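Local coordinates for protein tRNA-5-methyluridine(54) 2-sulfurtransferase (Pyrococcus horikoshii, PDB 3VRH) that catalyses the ATP-dependent 2-thiolation of 5-methyluridine 54 in the T loop of tRNA, a modification that stabilises tRNAs thermally in thermophiles, at residues E9-I14 with L21-F26; E75-N80 with H106-K111; Q186-K191 with R276-G281. One frame throughout, in Å; residues are numbered along the deposited sequence.

Interaction 1 (E9-I14 with L21-F26). With ZN (zinc ion), chain B.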
# COMPACT_ATOMS: atom_id res chain seq x y z
N GLU A 9 -35.82 -17.37 -2.59
CA GLU A 9 -34.74 -17.51 -1.62
C GLU A 9 -33.50 -16.70 -2.02
O GLU A 9 -33.15 -16.62 -3.20
CB GLU A 9 -34.37 -18.99 -1.44
CG GLU A 9 -33.54 -19.25 -0.17
CD GLU A 9 -33.38 -20.74 0.14
OE1 GLU A 9 -33.52 -21.56 -0.79
OE2 GLU A 9 -33.11 -21.08 1.31
N ALA A 10 -32.86 -16.08 -1.04
CA ALA A 10 -31.68 -15.26 -1.30
C ALA A 10 -30.58 -16.13 -1.88
O ALA A 10 -30.35 -17.24 -1.44
CB ALA A 10 -31.22 -14.60 -0.01
N TYR A 11 -29.90 -15.62 -2.91
CA TYR A 11 -28.80 -16.36 -3.50
C TYR A 11 -27.48 -15.80 -2.99
O TYR A 11 -26.49 -16.52 -2.86
CB TYR A 11 -28.85 -16.25 -5.01
CG TYR A 11 -27.64 -16.78 -5.75
CD1 TYR A 11 -27.33 -18.13 -5.73
CD2 TYR A 11 -26.84 -15.93 -6.52
CE1 TYR A 11 -26.25 -18.62 -6.43
CE2 TYR A 11 -25.75 -16.41 -7.23
CZ TYR A 11 -25.46 -17.77 -7.18
OH TYR A 11 -24.38 -18.29 -7.87
N ILE A 12 -27.47 -14.51 -2.70
CA ILE A 12 -26.26 -13.86 -2.25
C ILE A 12 -26.60 -12.58 -1.49
O ILE A 12 -27.65 -11.98 -1.73
CB ILE A 12 -25.35 -13.57 -3.46
CG1 ILE A 12 -23.99 -13.01 -3.01
CG2 ILE A 12 -26.06 -12.65 -4.44
CD1 ILE A 12 -23.01 -12.83 -4.15
N LYS A 13 -25.73 -12.17 -0.56
CA LYS A 13 -25.85 -10.87 0.10
C LYS A 13 -24.92 -9.84 -0.55
O LYS A 13 -23.73 -10.06 -0.66
CB LYS A 13 -25.56 -10.97 1.59
CG LYS A 13 -25.67 -9.63 2.32
CD LYS A 13 -25.59 -9.81 3.84
CE LYS A 13 -25.89 -8.51 4.59
NZ LYS A 13 -24.73 -7.57 4.64
N ILE A 14 -25.50 -8.75 -1.02
CA ILE A 14 -24.74 -7.66 -1.61
C ILE A 14 -24.55 -6.61 -0.53
O ILE A 14 -25.51 -6.27 0.17
CB ILE A 14 -25.49 -7.03 -2.81
CG1 ILE A 14 -25.80 -8.09 -3.87
CG2 ILE A 14 -24.69 -5.86 -3.41
CD1 ILE A 14 -24.57 -8.83 -4.36
N LEU A 21 -30.30 -10.93 -2.52
CA LEU A 21 -30.82 -11.09 -3.88
C LEU A 21 -30.90 -12.55 -4.28
O LEU A 21 -30.00 -13.33 -4.00
CB LEU A 21 -29.92 -10.35 -4.88
CG LEU A 21 -29.78 -8.83 -4.80
CD1 LEU A 21 -28.82 -8.36 -5.88
CD2 LEU A 21 -31.15 -8.13 -4.91
N CYS A 22 -31.99 -12.91 -4.97
CA CYS A 22 -32.11 -14.23 -5.56
C CYS A 22 -31.20 -14.29 -6.79
O CYS A 22 -30.62 -13.28 -7.20
CB CYS A 22 -33.55 -14.49 -5.98
SG CYS A 22 -34.07 -13.60 -7.46
N GLU A 23 -31.08 -15.48 -7.37
CA GLU A 23 -30.24 -15.70 -8.54
C GLU A 23 -30.52 -14.72 -9.67
O GLU A 23 -29.60 -14.10 -10.19
CB GLU A 23 -30.43 -17.12 -9.06
CG GLU A 23 -29.64 -18.18 -8.33
CD GLU A 23 -29.50 -19.44 -9.16
OE1 GLU A 23 -29.35 -20.54 -8.57
OE2 GLU A 23 -29.54 -19.33 -10.41
N GLU A 24 -31.79 -14.57 -10.04
CA GLU A 24 -32.13 -13.78 -11.22
C GLU A 24 -31.93 -12.30 -10.98
O GLU A 24 -31.47 -11.57 -11.86
CB GLU A 24 -33.55 -14.07 -11.69
CG GLU A 24 -33.69 -15.43 -12.36
CD GLU A 24 -32.79 -15.57 -13.58
OE1 GLU A 24 -32.71 -14.61 -14.39
OE2 GLU A 24 -32.15 -16.64 -13.73
N HIS A 25 -32.27 -11.84 -9.77
CA HIS A 25 -32.09 -10.44 -9.43
C HIS A 25 -30.62 -10.11 -9.18
O HIS A 25 -30.22 -8.95 -9.34
CB HIS A 25 -32.96 -10.00 -8.25
CG HIS A 25 -34.36 -9.68 -8.65
ND1 HIS A 25 -35.43 -10.46 -8.28
CD2 HIS A 25 -34.86 -8.71 -9.45
CE1 HIS A 25 -36.54 -9.97 -8.81
NE2 HIS A 25 -36.22 -8.91 -9.52
N PHE A 26 -29.83 -11.11 -8.80
CA PHE A 26 -28.39 -10.91 -8.72
C PHE A 26 -27.79 -10.72 -10.11
O PHE A 26 -26.97 -9.82 -10.33
CB PHE A 26 -27.69 -12.07 -8.01
CG PHE A 26 -26.20 -12.04 -8.16
CD1 PHE A 26 -25.46 -11.03 -7.56
CD2 PHE A 26 -25.55 -12.99 -8.92
CE1 PHE A 26 -24.08 -10.98 -7.70
CE2 PHE A 26 -24.17 -12.95 -9.07
CZ PHE A 26 -23.43 -11.95 -8.46
ZN ZN B . -35.59 -11.81 -6.53
O HOH W 1 -32.18 -17.96 -5.43
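Tyr11 and Phe26 each hold CG opposite the backbone N (chi1 171° and 168°), and these torsions turn the Tyr11 ring over the start of the helix at Glu23 and the Phe26 ring back toward the strand. CG of Glu23 then lies over one face of the tyrosine, 3.7 Å from the ring centroid, a CH-pi contact displaced toward the rim. At the edge of the same ring, near its plane, Phe26 CD2 comes within 3.8 Å of Tyr11 CE2; the two ring planes meet obliquely, 52° apart. CG2 of Ile12 packs on Phe26 CD1 at 3.6 Å, and the CG1-CD1 arm of Ile14 touches Leu21 CD1 with its CG1 and Phe26 CD1 with its end.

The backbone pairing fits a classic beta bulge: Tyr11 and Ile12 both face Leu21. Ile12 N gives to Leu21 O at 3.1 Å, and Leu21 N returns a bond to Ile12 O at 3.0 Å; Tyr11 N also points at Leu21 O, but the modelled 2.5 Å is doubtfully short. The chain then enters a helix with Cys22 as N-cap. Its SG receives a nearly straight bond from His25 N (3.4 Å) and also binds zinc at 2.5 Å, so one sulfur serves cap and metal together. ND1 of His25 is a second zinc ligand, and Cys3 and Cys6 complete the Cys3His site of the N-terminal LIM-type domain.

Beyond the hairpin of 12-14 and 19-21, helix 201-211 packs on Ile12, Ile14 and Phe26 and accepts the Tyr11 hydroxyl at Ala206 O, while Tyr29 of helix 23-40 touches Ile14 and Leu21.

Interaction 2 (E75-N80 with H106-K111); sequences ECLHIN and HIVRIK
OE1 of Glu75 takes the NE2-H of His106 at 2.7 Å, with an angle of 156° at the hydrogen. The carboxylate oxygen sits in the imidazole plane and is met nearly along its C-O axis, although the carboxylate itself is turned 33° from the ring. Glu75 OE2 has a second partner, a salt bridge to Arg49, which fixes the carboxylate from its other oxygen and would be expected to keep it ionised.

From this end the backbones run parallel, their strand axes 4.7 Å apart and 18° from alignment. A ladder of bonds alternates between them: His106 N gives to Cys76 O, His78 N to His106 O, Val108 N to His78 O, and Asn80 N to Val108 O. The last rung, Ile110 N to Asn80 O at 2.9 Å, extends the pairing into the first turn of helix 110-114.

Leu77 CD1 meets Val108 CG2 at 3.8 Å on one face of the sheet, and Ile79 CG2 touches Ile110 CD1 at 3.6 Å. On the other face Asn80 ND2 lies 3.6 Å from Arg109 CD. Asn80 OD1 accepts from Gly82 N, while its ND2 bonds Glu91 of helix 87-101, to which Arg109 adds a salt bridge. Strand 73-80, that helix and strand 105-109 form a beta-alpha-beta crossover at one edge of the mixed, mostly parallel sheet of the PP-loop ATPase fold, where Ile79 belongs to the ATP-binding site.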
# COMPACT_ATOMS: atom_id res chain seq x y z
N GLU A 75 -16.19 -10.65 -30.19
CA GLU A 75 -15.57 -11.90 -30.61
C GLU A 75 -14.52 -12.21 -29.55
O GLU A 75 -14.08 -11.31 -28.83
CB GLU A 75 -14.96 -11.78 -32.01
CG GLU A 75 -16.01 -11.35 -33.07
CD GLU A 75 -15.47 -11.31 -34.51
OE1 GLU A 75 -14.48 -12.00 -34.80
OE2 GLU A 75 -16.06 -10.60 -35.34
N CYS A 76 -14.12 -13.48 -29.44
CA CYS A 76 -13.19 -13.87 -28.40
C CYS A 76 -11.92 -14.44 -28.98
O CYS A 76 -11.93 -15.02 -30.08
CB CYS A 76 -13.84 -14.86 -27.45
SG CYS A 76 -15.35 -14.23 -26.75
N LEU A 77 -10.83 -14.26 -28.25
CA LEU A 77 -9.55 -14.82 -28.62
C LEU A 77 -8.99 -15.61 -27.44
O LEU A 77 -8.89 -15.09 -26.33
CB LEU A 77 -8.57 -13.71 -28.99
CG LEU A 77 -7.09 -14.12 -29.05
CD1 LEU A 77 -6.84 -15.07 -30.20
CD2 LEU A 77 -6.18 -12.90 -29.15
N HIS A 78 -8.62 -16.86 -27.69
CA HIS A 78 -7.96 -17.66 -26.68
C HIS A 78 -6.52 -17.88 -27.06
O HIS A 78 -6.24 -18.37 -28.15
CB HIS A 78 -8.63 -19.01 -26.50
CG HIS A 78 -7.87 -19.94 -25.61
ND1 HIS A 78 -7.79 -19.75 -24.24
CD2 HIS A 78 -7.15 -21.05 -25.88
CE1 HIS A 78 -7.05 -20.71 -23.71
NE2 HIS A 78 -6.66 -21.52 -24.69
N ILE A 79 -5.61 -17.55 -26.16
CA ILE A 79 -4.21 -17.73 -26.45
C ILE A 79 -3.70 -18.93 -25.68
O ILE A 79 -3.54 -18.89 -24.45
CB ILE A 79 -3.40 -16.46 -26.12
CG1 ILE A 79 -3.87 -15.31 -27.02
CG2 ILE A 79 -1.89 -16.71 -26.26
CD1 ILE A 79 -3.43 -13.92 -26.54
N ASN A 80 -3.47 -20.01 -26.43
CA ASN A 80 -3.04 -21.29 -25.91
C ASN A 80 -1.53 -21.23 -25.61
O ASN A 80 -0.72 -20.97 -26.50
CB ASN A 80 -3.43 -22.38 -26.93
CG ASN A 80 -2.96 -23.77 -26.52
OD1 ASN A 80 -1.85 -23.96 -26.03
ND2 ASN A 80 -3.82 -24.76 -26.74
N HIS A 106 -11.53 -17.18 -31.72
CA HIS A 106 -10.30 -17.33 -32.48
C HIS A 106 -9.25 -17.92 -31.57
O HIS A 106 -9.21 -17.59 -30.37
CB HIS A 106 -9.83 -15.97 -32.98
CG HIS A 106 -10.91 -15.18 -33.65
ND1 HIS A 106 -11.29 -15.39 -34.96
CD2 HIS A 106 -11.69 -14.16 -33.20
CE1 HIS A 106 -12.26 -14.55 -35.28
NE2 HIS A 106 -12.52 -13.79 -34.23
N ILE A 107 -8.41 -18.78 -32.12
CA ILE A 107 -7.36 -19.37 -31.31
C ILE A 107 -5.97 -19.16 -31.89
O ILE A 107 -5.74 -19.41 -33.08
CB ILE A 107 -7.59 -20.87 -31.10
CG1 ILE A 107 -9.00 -21.12 -30.56
CG2 ILE A 107 -6.51 -21.45 -30.16
CD1 ILE A 107 -9.46 -22.56 -30.66
N VAL A 108 -5.07 -18.68 -31.03
CA VAL A 108 -3.65 -18.61 -31.32
C VAL A 108 -2.88 -19.55 -30.39
O VAL A 108 -2.94 -19.42 -29.15
CB VAL A 108 -3.10 -17.19 -31.13
CG1 VAL A 108 -1.59 -17.15 -31.37
CG2 VAL A 108 -3.80 -16.23 -32.07
N ARG A 109 -2.16 -20.49 -30.98
CA ARG A 109 -1.36 -21.43 -30.22
C ARG A 109 0.09 -20.95 -30.23
O ARG A 109 0.76 -20.97 -31.25
CB ARG A 109 -1.48 -22.83 -30.81
CG ARG A 109 -2.90 -23.32 -30.91
CD ARG A 109 -3.04 -24.69 -30.28
NE ARG A 109 -4.41 -25.20 -30.31
CZ ARG A 109 -4.77 -26.34 -30.90
NH1 ARG A 109 -3.87 -27.09 -31.52
NH2 ARG A 109 -6.05 -26.74 -30.88
N ILE A 110 0.57 -20.50 -29.08
CA ILE A 110 1.91 -19.93 -28.97
C ILE A 110 2.98 -20.91 -29.44
O ILE A 110 3.90 -20.52 -30.16
CB ILE A 110 2.18 -19.48 -27.53
CG1 ILE A 110 1.50 -18.12 -27.29
CG2 ILE A 110 3.66 -19.42 -27.26
CD1 ILE A 110 1.61 -17.63 -25.84
N LYS A 111 2.84 -22.17 -29.06
CA LYS A 111 3.79 -23.22 -29.41
C LYS A 111 3.82 -23.46 -30.92
O LYS A 111 4.87 -23.77 -31.48
CB LYS A 111 3.41 -24.53 -28.72
CG LYS A 111 4.59 -25.38 -28.26
CD LYS A 111 5.23 -26.16 -29.38
CE LYS A 111 6.30 -27.11 -28.83
NZ LYS A 111 5.81 -27.85 -27.61
O HOH W 2 0.37 -23.38 -28.05

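Interaction 3 (Q186-K191 with R276-G281); sequences QGKFIK and RMPSSG
Pro278 lies over the Phe189 ring in a CH-pi contact, joining a type II' beta turn, Gln186 to Phe189, to a loop beside the second zinc site. The proline CG stands 3.4 Å from the ring centroid and 11° off its normal, hence almost directly above the centre. Pro278 CB also reaches the ring, at CZ and CE2, while its CD rests 3.5 Å from Lys188 CB. From there the extended lysine runs along the 276-281 loop, and Met277 crosses it at about a right angle. Bent at chi2 and chi3, the methionine folds its CE back to 3.7 Å from Lys188 CB.

At the far end of the lysine, NZ donates to Arg276 O from above the carbonyl plane, 41° out of it. It also lies near the edge of the Arg276 guanidinium, 3.8 Å from NE. Two acids may offset this pairing of like charges: Glu295 forms a salt bridge with the arginine, and Glu271 makes a long, weak ion pair with the lysine.

Further out, Asn140 of helix 127-145 binds the 186-191 loop through Lys188 O and Ile190 N, and its side chain and Tyr144 both touch Met277. Next to the methionine in sequence, Cys275 is a zinc ligand with Cys272, Cys284 and Cys287. Within the turn itself, the Phe189 amide N bonds to Gln186 O at 3.2 Å.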
# COMPACT_ATOMS: atom_id res chain seq x y z
N GLN A 186 -3.90 4.34 -28.75
CA GLN A 186 -2.73 5.19 -28.92
C GLN A 186 -1.80 4.57 -29.95
O GLN A 186 -1.02 3.68 -29.63
CB GLN A 186 -2.01 5.39 -27.59
CG GLN A 186 -0.82 6.33 -27.63
CD GLN A 186 -0.23 6.58 -26.26
OE1 GLN A 186 -0.82 6.22 -25.24
NE2 GLN A 186 0.95 7.19 -26.22
N GLY A 187 -1.90 5.05 -31.19
CA GLY A 187 -1.13 4.48 -32.28
C GLY A 187 -1.60 3.07 -32.54
O GLY A 187 -2.81 2.82 -32.61
N LYS A 188 -0.67 2.13 -32.64
CA LYS A 188 -1.04 0.74 -32.90
C LYS A 188 -1.41 -0.05 -31.63
O LYS A 188 -1.72 -1.24 -31.70
CB LYS A 188 0.02 0.03 -33.74
CG LYS A 188 0.28 0.70 -35.08
CD LYS A 188 1.17 -0.16 -35.97
CE LYS A 188 1.37 0.48 -37.33
NZ LYS A 188 2.24 -0.36 -38.21
N PHE A 189 -1.41 0.64 -30.48
CA PHE A 189 -2.01 0.11 -29.26
C PHE A 189 -3.52 0.30 -29.27
O PHE A 189 -4.01 1.42 -29.18
CB PHE A 189 -1.42 0.79 -28.02
CG PHE A 189 -0.05 0.30 -27.65
CD1 PHE A 189 0.31 -1.02 -27.84
CD2 PHE A 189 0.89 1.18 -27.11
CE1 PHE A 189 1.58 -1.48 -27.50
CE2 PHE A 189 2.16 0.73 -26.77
CZ PHE A 189 2.51 -0.59 -26.96
N ILE A 190 -4.25 -0.81 -29.40
CA ILE A 190 -5.71 -0.78 -29.41
C ILE A 190 -6.24 -0.40 -28.03
O ILE A 190 -5.63 -0.75 -27.02
CB ILE A 190 -6.28 -2.16 -29.81
CG1 ILE A 190 -5.73 -2.61 -31.17
CG2 ILE A 190 -7.80 -2.13 -29.85
CD1 ILE A 190 -6.16 -1.72 -32.32
N LYS A 191 -7.37 0.29 -28.00
CA LYS A 191 -8.03 0.64 -26.74
C LYS A 191 -8.32 -0.60 -25.90
O LYS A 191 -8.94 -1.56 -26.40
CB LYS A 191 -9.35 1.39 -27.00
CG LYS A 191 -10.12 1.71 -25.72
CD LYS A 191 -11.26 2.69 -25.95
CE LYS A 191 -12.38 2.05 -26.73
NZ LYS A 191 -13.69 2.70 -26.45
N ARG A 276 6.58 -3.64 -36.70
CA ARG A 276 6.03 -2.29 -36.80
C ARG A 276 5.01 -1.96 -35.73
O ARG A 276 4.26 -0.99 -35.86
CB ARG A 276 5.44 -2.03 -38.19
CG ARG A 276 6.48 -1.88 -39.31
CD ARG A 276 5.77 -1.61 -40.62
NE ARG A 276 4.47 -2.27 -40.57
CZ ARG A 276 4.20 -3.44 -41.14
NH1 ARG A 276 5.13 -4.09 -41.85
NH2 ARG A 276 2.99 -3.96 -41.00
N MET A 277 4.98 -2.75 -34.66
CA MET A 277 4.13 -2.43 -33.52
C MET A 277 4.97 -1.58 -32.58
O MET A 277 6.19 -1.65 -32.63
CB MET A 277 3.63 -3.72 -32.85
CG MET A 277 2.80 -4.61 -33.78
SD MET A 277 1.39 -3.75 -34.50
CE MET A 277 0.31 -3.57 -33.09
N PRO A 278 4.32 -0.73 -31.76
CA PRO A 278 5.01 0.24 -30.91
C PRO A 278 6.22 -0.35 -30.21
O PRO A 278 6.17 -1.47 -29.70
CB PRO A 278 3.96 0.66 -29.88
CG PRO A 278 2.64 0.01 -30.35
CD PRO A 278 2.86 -0.55 -31.71
N SER A 279 7.31 0.40 -30.22
CA SER A 279 8.56 -0.08 -29.66
C SER A 279 9.38 1.04 -29.02
O SER A 279 9.68 2.05 -29.66
CB SER A 279 9.38 -0.75 -30.75
OG SER A 279 10.64 -1.13 -30.25
N SER A 280 9.72 0.85 -27.75
CA SER A 280 10.78 1.62 -27.13
C SER A 280 12.06 0.86 -27.47
O SER A 280 12.18 -0.33 -27.17
CB SER A 280 10.59 1.75 -25.62
OG SER A 280 10.80 0.51 -24.95
N GLY A 281 13.00 1.53 -28.12
CA GLY A 281 14.08 0.83 -28.76
C GLY A 281 13.60 0.54 -30.16
O GLY A 281 12.39 0.55 -30.42

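The three contacts follow in series along the chain, each closing before the next opens. Interaction 1 lies in the N-terminal zinc-binding domain, about 35 Å between centres from interaction 2 and about 43 Å from interaction 3. Interactions 2 and 3 are closer, about 21 Å between centres and about 10 Å between nearest atoms, and share helix 127-145: Ile79 and Ile110 pack on it, as do Lys188, Phe189 and Met277. Strand 105-109 is an outermost strand of the sheet that 191-193 also joins. Interaction 1, which holds zinc ligands, and interaction 3, beside the other zinc site, lie on opposite sides of the chain's centre, while interaction 2 holds Ile79 of the ATP site.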